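Local coordinates for protein putative aminooxidase (Propionibacterium acnes, PDB 2BA9) that binds FAD and isomerises polyunsaturated fatty acids, producing conjugated linoleic acid, at residues S7-I12 with V249-V254. Numbering follows the deposited sequence.
Sequences SRIAII and VLVLTV. With FAD (flavin-adenine dinucleotide), chain D.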
ATOM      1  N   SER A   7      15.634 -16.531 -20.599  1.00 29.30           N
ATOM      2  CA  SER A   7      15.160 -17.058 -19.340  1.00 28.92           C
ATOM      3  C   SER A   7      13.642 -17.034 -19.335  1.00 28.73           C
ATOM      4  O   SER A   7      13.016 -16.037 -19.734  1.00 28.89           O
ATOM      5  CB  SER A   7      15.718 -16.268 -18.156  1.00 28.94           C
ATOM      6  OG  SER A   7      17.125 -16.437 -18.054  1.00 27.90           O
ATOM      7  N   ARG A   8      13.069 -18.162 -18.928  1.00 28.34           N
ATOM      8  CA  ARG A   8      11.652 -18.273 -18.660  1.00 28.20           C
ATOM      9  C   ARG A   8      11.427 -17.760 -17.263  1.00 27.75           C
ATOM     10  O   ARG A   8      11.907 -18.344 -16.303  1.00 28.01           O
ATOM     11  CB  ARG A   8      11.195 -19.723 -18.739  1.00 28.15           C
ATOM     12  CG  ARG A   8      11.297 -20.323 -20.111  1.00 28.66           C
ATOM     13  CD  ARG A   8      11.239 -21.836 -20.034  1.00 29.76           C
ATOM     14  NE  ARG A   8      12.429 -22.388 -19.388  1.00 30.08           N
ATOM     15  CZ  ARG A   8      12.513 -23.621 -18.893  1.00 31.21           C
ATOM     16  NH1 ARG A   8      11.485 -24.461 -18.977  1.00 32.20           N
ATOM     17  NH2 ARG A   8      13.640 -24.030 -18.322  1.00 31.46           N
ATOM     18  N   ILE A   9      10.684 -16.664 -17.159  1.00 27.54           N
ATOM     19  CA  ILE A   9      10.488 -15.978 -15.899  1.00 26.84           C
ATOM     20  C   ILE A   9       9.028 -16.093 -15.476  1.00 26.42           C
ATOM     21  O   ILE A   9       8.119 -15.778 -16.248  1.00 26.85           O
ATOM     22  CB  ILE A   9      10.883 -14.501 -16.020  1.00 26.82           C
ATOM     23  CG1 ILE A   9      12.365 -14.380 -16.416  1.00 27.26           C
ATOM     24  CG2 ILE A   9      10.593 -13.783 -14.718  1.00 26.04           C
ATOM     25  CD1 ILE A   9      12.760 -13.015 -16.945  1.00 27.39           C
ATOM     26  N   ALA A  10       8.811 -16.569 -14.255  1.00 25.70           N
ATOM     27  CA  ALA A  10       7.467 -16.715 -13.696  1.00 25.56           C
ATOM     28  C   ALA A  10       7.273 -15.608 -12.683  1.00 25.18           C
ATOM     29  O   ALA A  10       8.019 -15.518 -11.702  1.00 25.35           O
ATOM     30  CB  ALA A  10       7.292 -18.079 -13.046  1.00 25.47           C
ATOM     31  N   ILE A  11       6.297 -14.745 -12.942  1.00 24.73           N
ATOM     32  CA  ILE A  11       5.936 -13.667 -12.027  1.00 24.57           C
ATOM     33  C   ILE A  11       4.690 -14.076 -11.243  1.00 24.69           C
ATOM     34  O   ILE A  11       3.635 -14.341 -11.841  1.00 24.76           O
ATOM     35  CB  ILE A  11       5.689 -12.328 -12.797  1.00 24.16           C
ATOM     36  CG1 ILE A  11       6.997 -11.854 -13.476  1.00 24.46           C
ATOM     37  CG2 ILE A  11       5.144 -11.258 -11.854  1.00 23.48           C
ATOM     38  CD1 ILE A  11       6.813 -11.094 -14.800  1.00 23.09           C
ATOM     39  N   ILE A  12       4.794 -14.149  -9.913  1.00 24.70           N
ATOM     40  CA  ILE A  12       3.594 -14.486  -9.102  1.00 24.55           C
ATOM     41  C   ILE A  12       2.910 -13.220  -8.580  1.00 24.10           C
ATOM     42  O   ILE A  12       3.556 -12.385  -7.939  1.00 24.21           O
ATOM     43  CB  ILE A  12       3.954 -15.452  -7.911  1.00 24.50           C
ATOM     44  CG1 ILE A  12       4.864 -16.568  -8.388  1.00 24.62           C
ATOM     45  CG2 ILE A  12       2.681 -16.012  -7.357  1.00 24.64           C
ATOM     46  CD1 ILE A  12       4.233 -17.607  -9.379  1.00 24.97           C
ATOM     47  N   VAL A 249      13.485 -18.713 -13.743  1.00 26.23           N
ATOM     48  CA  VAL A 249      13.529 -17.665 -12.722  1.00 25.49           C
ATOM     49  C   VAL A 249      12.133 -17.444 -12.111  1.00 24.98           C
ATOM     50  O   VAL A 249      11.105 -17.544 -12.796  1.00 23.48           O
ATOM     51  CB  VAL A 249      14.065 -16.354 -13.326  1.00 25.23           C
ATOM     52  CG1 VAL A 249      14.247 -15.290 -12.260  1.00 26.03           C
ATOM     53  CG2 VAL A 249      15.360 -16.607 -14.048  1.00 24.74           C
ATOM     54  N   LEU A 250      12.121 -17.183 -10.804  1.00 24.84           N
ATOM     55  CA  LEU A 250      10.906 -16.881 -10.058  1.00 24.78           C
ATOM     56  C   LEU A 250      10.949 -15.466  -9.490  1.00 24.83           C
ATOM     57  O   LEU A 250      11.925 -15.086  -8.857  1.00 24.36           O
ATOM     58  CB  LEU A 250      10.759 -17.870  -8.899  1.00 25.01           C
ATOM     59  CG  LEU A 250       9.464 -17.798  -8.086  1.00 24.50           C
ATOM     60  CD1 LEU A 250       8.256 -18.058  -8.983  1.00 23.53           C
ATOM     61  CD2 LEU A 250       9.518 -18.798  -6.919  1.00 23.89           C
ATOM     62  N   VAL A 251       9.875 -14.702  -9.703  1.00 24.78           N
ATOM     63  CA  VAL A 251       9.756 -13.346  -9.171  1.00 24.62           C
ATOM     64  C   VAL A 251       8.465 -13.226  -8.355  1.00 24.87           C
ATOM     65  O   VAL A 251       7.363 -13.367  -8.890  1.00 24.74           O
ATOM     66  CB  VAL A 251       9.822 -12.278 -10.293  1.00 24.57           C
ATOM     67  CG1 VAL A 251       9.665 -10.870  -9.724  1.00 23.32           C
ATOM     68  CG2 VAL A 251      11.143 -12.405 -11.032  1.00 25.29           C
ATOM     69  N   LEU A 252       8.630 -12.985  -7.052  1.00 24.92           N
ATOM     70  CA  LEU A 252       7.537 -12.986  -6.095  1.00 24.69           C
ATOM     71  C   LEU A 252       7.078 -11.581  -5.822  1.00 24.85           C
ATOM     72  O   LEU A 252       7.859 -10.773  -5.326  1.00 24.99           O
ATOM     73  CB  LEU A 252       7.998 -13.593  -4.763  1.00 24.78           C
ATOM     74  CG  LEU A 252       8.512 -15.033  -4.754  1.00 25.36           C
ATOM     75  CD1 LEU A 252       9.066 -15.379  -3.367  1.00 25.72           C
ATOM     76  CD2 LEU A 252       7.420 -16.009  -5.161  1.00 25.30           C
ATOM     77  N   THR A 253       5.813 -11.294  -6.127  1.00 24.62           N
ATOM     78  CA  THR A 253       5.172 -10.036  -5.731  1.00 24.72           C
ATOM     79  C   THR A 253       4.002 -10.317  -4.776  1.00 24.92           C
ATOM     80  O   THR A 253       3.137  -9.462  -4.575  1.00 25.01           O
ATOM     81  CB  THR A 253       4.657  -9.218  -6.966  1.00 24.47           C
ATOM     82  OG1 THR A 253       3.523  -9.874  -7.551  1.00 24.93           O
ATOM     83  CG2 THR A 253       5.749  -9.041  -7.995  1.00 23.48           C
ATOM     84  N   VAL A 254       4.000 -11.518  -4.188  1.00 25.15           N
ATOM     85  CA  VAL A 254       2.923 -11.993  -3.320  1.00 25.09           C
ATOM     86  C   VAL A 254       3.390 -12.115  -1.869  1.00 25.42           C
ATOM     87  O   VAL A 254       4.600 -12.122  -1.615  1.00 25.65           O
ATOM     88  CB  VAL A 254       2.373 -13.354  -3.796  1.00 24.95           C
ATOM     89  CG1 VAL A 254       1.516 -13.169  -5.053  1.00 25.70           C
ATOM     90  CG2 VAL A 254       3.502 -14.344  -4.048  1.00 24.54           C
TER
HETATM   91  PA  FAD D 500      -1.469  -6.372  -4.291  1.00 19.59           P
HETATM   92  O1A FAD D 500      -2.083  -5.093  -4.780  1.00 19.96           O
HETATM   93  O2A FAD D 500      -2.018  -6.939  -2.998  1.00 19.83           O
HETATM   94  O5B FAD D 500      -1.687  -7.500  -5.406  1.00 20.92           O
HETATM   95  C5B FAD D 500      -1.131  -8.771  -5.162  1.00 23.05           C
HETATM   96  C4B FAD D 500      -1.632  -9.762  -6.191  1.00 23.62           C
HETATM   97  O4B FAD D 500      -1.030 -11.017  -5.945  1.00 24.57           O
HETATM   98  C3B FAD D 500      -3.152  -9.929  -6.133  1.00 23.93           C
HETATM   99  O3B FAD D 500      -3.706  -9.729  -7.413  1.00 23.63           O
HETATM  100  C2B FAD D 500      -3.336 -11.334  -5.610  1.00 24.35           C
HETATM  101  O2B FAD D 500      -4.568 -11.927  -6.021  1.00 24.46           O
HETATM  102  C1B FAD D 500      -2.028 -12.005  -6.065  1.00 24.38           C
HETATM  103  N9A FAD D 500      -1.748 -13.195  -5.242  1.00 23.97           N
HETATM  104  C8A FAD D 500      -1.676 -13.268  -3.867  1.00 24.64           C
HETATM  105  N7A FAD D 500      -1.423 -14.558  -3.509  1.00 23.58           N
HETATM  106  C5A FAD D 500      -1.332 -15.308  -4.643  1.00 24.46           C
HETATM  107  C6A FAD D 500      -1.105 -16.679  -4.879  1.00 23.92           C
HETATM  108  N6A FAD D 500      -0.544 -17.444  -3.888  1.00 23.78           N
HETATM  109  N1A FAD D 500      -1.043 -17.130  -6.194  1.00 24.67           N
HETATM  110  C2A FAD D 500      -1.262 -16.271  -7.262  1.00 25.15           C
HETATM  111  N3A FAD D 500      -1.489 -14.923  -7.014  1.00 24.60           N
HETATM  112  C4A FAD D 500      -1.544 -14.453  -5.737  1.00 24.25           C
HETATM  113  N1  FAD D 500      -1.781   2.911  -2.741  1.00 25.89           N
HETATM  114  C2  FAD D 500      -1.389   4.174  -3.135  1.00 28.77           C
HETATM  115  O2  FAD D 500      -0.382   4.315  -3.828  1.00 25.85           O
HETATM  116  N3  FAD D 500      -2.113   5.276  -2.724  1.00 29.83           N
HETATM  117  C4  FAD D 500      -3.242   5.116  -1.949  1.00 29.28           C
HETATM  118  O4  FAD D 500      -3.880   6.127  -1.614  1.00 30.85           O
HETATM  119  C4X FAD D 500      -3.650   3.836  -1.561  1.00 27.21           C
HETATM  120  N5  FAD D 500      -4.764   3.638  -0.763  1.00 24.38           N
HETATM  121  C5X FAD D 500      -5.265   2.375  -0.512  1.00 24.27           C
HETATM  122  C6  FAD D 500      -6.467   2.212   0.172  1.00 23.47           C
HETATM  123  C7  FAD D 500      -6.978   0.933   0.384  1.00 23.93           C
HETATM  124  C7M FAD D 500      -8.286   0.796   1.111  1.00 23.84           C
HETATM  125  C8  FAD D 500      -6.279  -0.179  -0.077  1.00 23.67           C
HETATM  126  C8M FAD D 500      -6.784  -1.575   0.128  1.00 22.83           C
HETATM  127  C9  FAD D 500      -5.075  -0.005  -0.755  1.00 23.66           C
HETATM  128  C9A FAD D 500      -4.548   1.268  -0.973  1.00 24.16           C
HETATM  129  N10 FAD D 500      -3.323   1.467  -1.636  1.00 23.80           N
HETATM  130  C10 FAD D 500      -2.915   2.734  -1.985  1.00 25.30           C
HETATM  131  C1' FAD D 500      -2.290   0.391  -1.676  1.00 20.63           C
HETATM  132  C2' FAD D 500      -2.172  -0.237  -3.060  1.00 19.91           C
HETATM  133  O2' FAD D 500      -3.443  -0.584  -3.598  1.00 21.29           O
HETATM  134  C3' FAD D 500      -1.277  -1.459  -2.931  1.00 20.46           C
HETATM  135  O3' FAD D 500      -0.072  -1.093  -2.254  1.00 20.43           O
HETATM  136  C4' FAD D 500      -0.979  -2.062  -4.294  1.00 20.53           C
HETATM  137  O4' FAD D 500      -2.135  -2.675  -4.852  1.00 24.59           O
HETATM  138  C5' FAD D 500       0.166  -3.053  -4.142  1.00 21.46           C
HETATM  139  O5' FAD D 500       0.271  -3.847  -5.290  1.00 20.30           O
HETATM  140  P   FAD D 500       0.981  -5.301  -5.206  1.00 20.53           P
HETATM  141  O1P FAD D 500       0.921  -5.997  -6.553  1.00 20.58           O
HETATM  142  O2P FAD D 500       2.378  -5.100  -4.730  1.00 23.73           O
HETATM  143  O3P FAD D 500       0.119  -6.166  -4.164  1.00 21.28           O
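Val249 N, hydrogen-bonded to Arg8 O at 3.0 Å, begins the parallel pairing of strands 9-12 and 249-252, whose axes cross at 18°, the twist of a parallel pair; Ala10 and Val251 continue it, Ala10 N giving to Val249 O and Val251 N to Ala10 O, until Ile12 N meets Val251 O. Beta-branched residues suit the extended backbone and fill the face of Ile9, Ile11, Val249 and Val251. There Ile9 lies alongside Val249, CG1 4.0 Å from its CB, while its CG2 reaches forward to Val251 CG2; Phe423 and Leu418 of helix 408-423 cover the valines. The other face carries Ala10, Leu250, Ile12 and Leu252; the small Ala10 leaves room for Leu250, which bends its CD1 over the strand to within 3.8 Å of Ile12 CG1. Beyond the last strand pair, Thr253 N holds Ile12 O in the carbonyl plane (3.1 Å). Thr253 OG1, set by chi1 of 71° between its backbone N and carbonyl carbon, also approaches that oxygen, at 2.5 Å from Ile12 O, a distance so short that its exact value is doubtful. Val254 then turns CG2 to Ile12 CG2 (3.8 Å) and CG1 to the adenine, 3.3 Å from FAD N9A. Neighbouring central strands of a four-stranded parallel sheet, ending at the adenine beside a probable GxGxxG turn, are characteristic of the Rossmann-type FAD-binding domain of flavin-containing amine oxidoreductases.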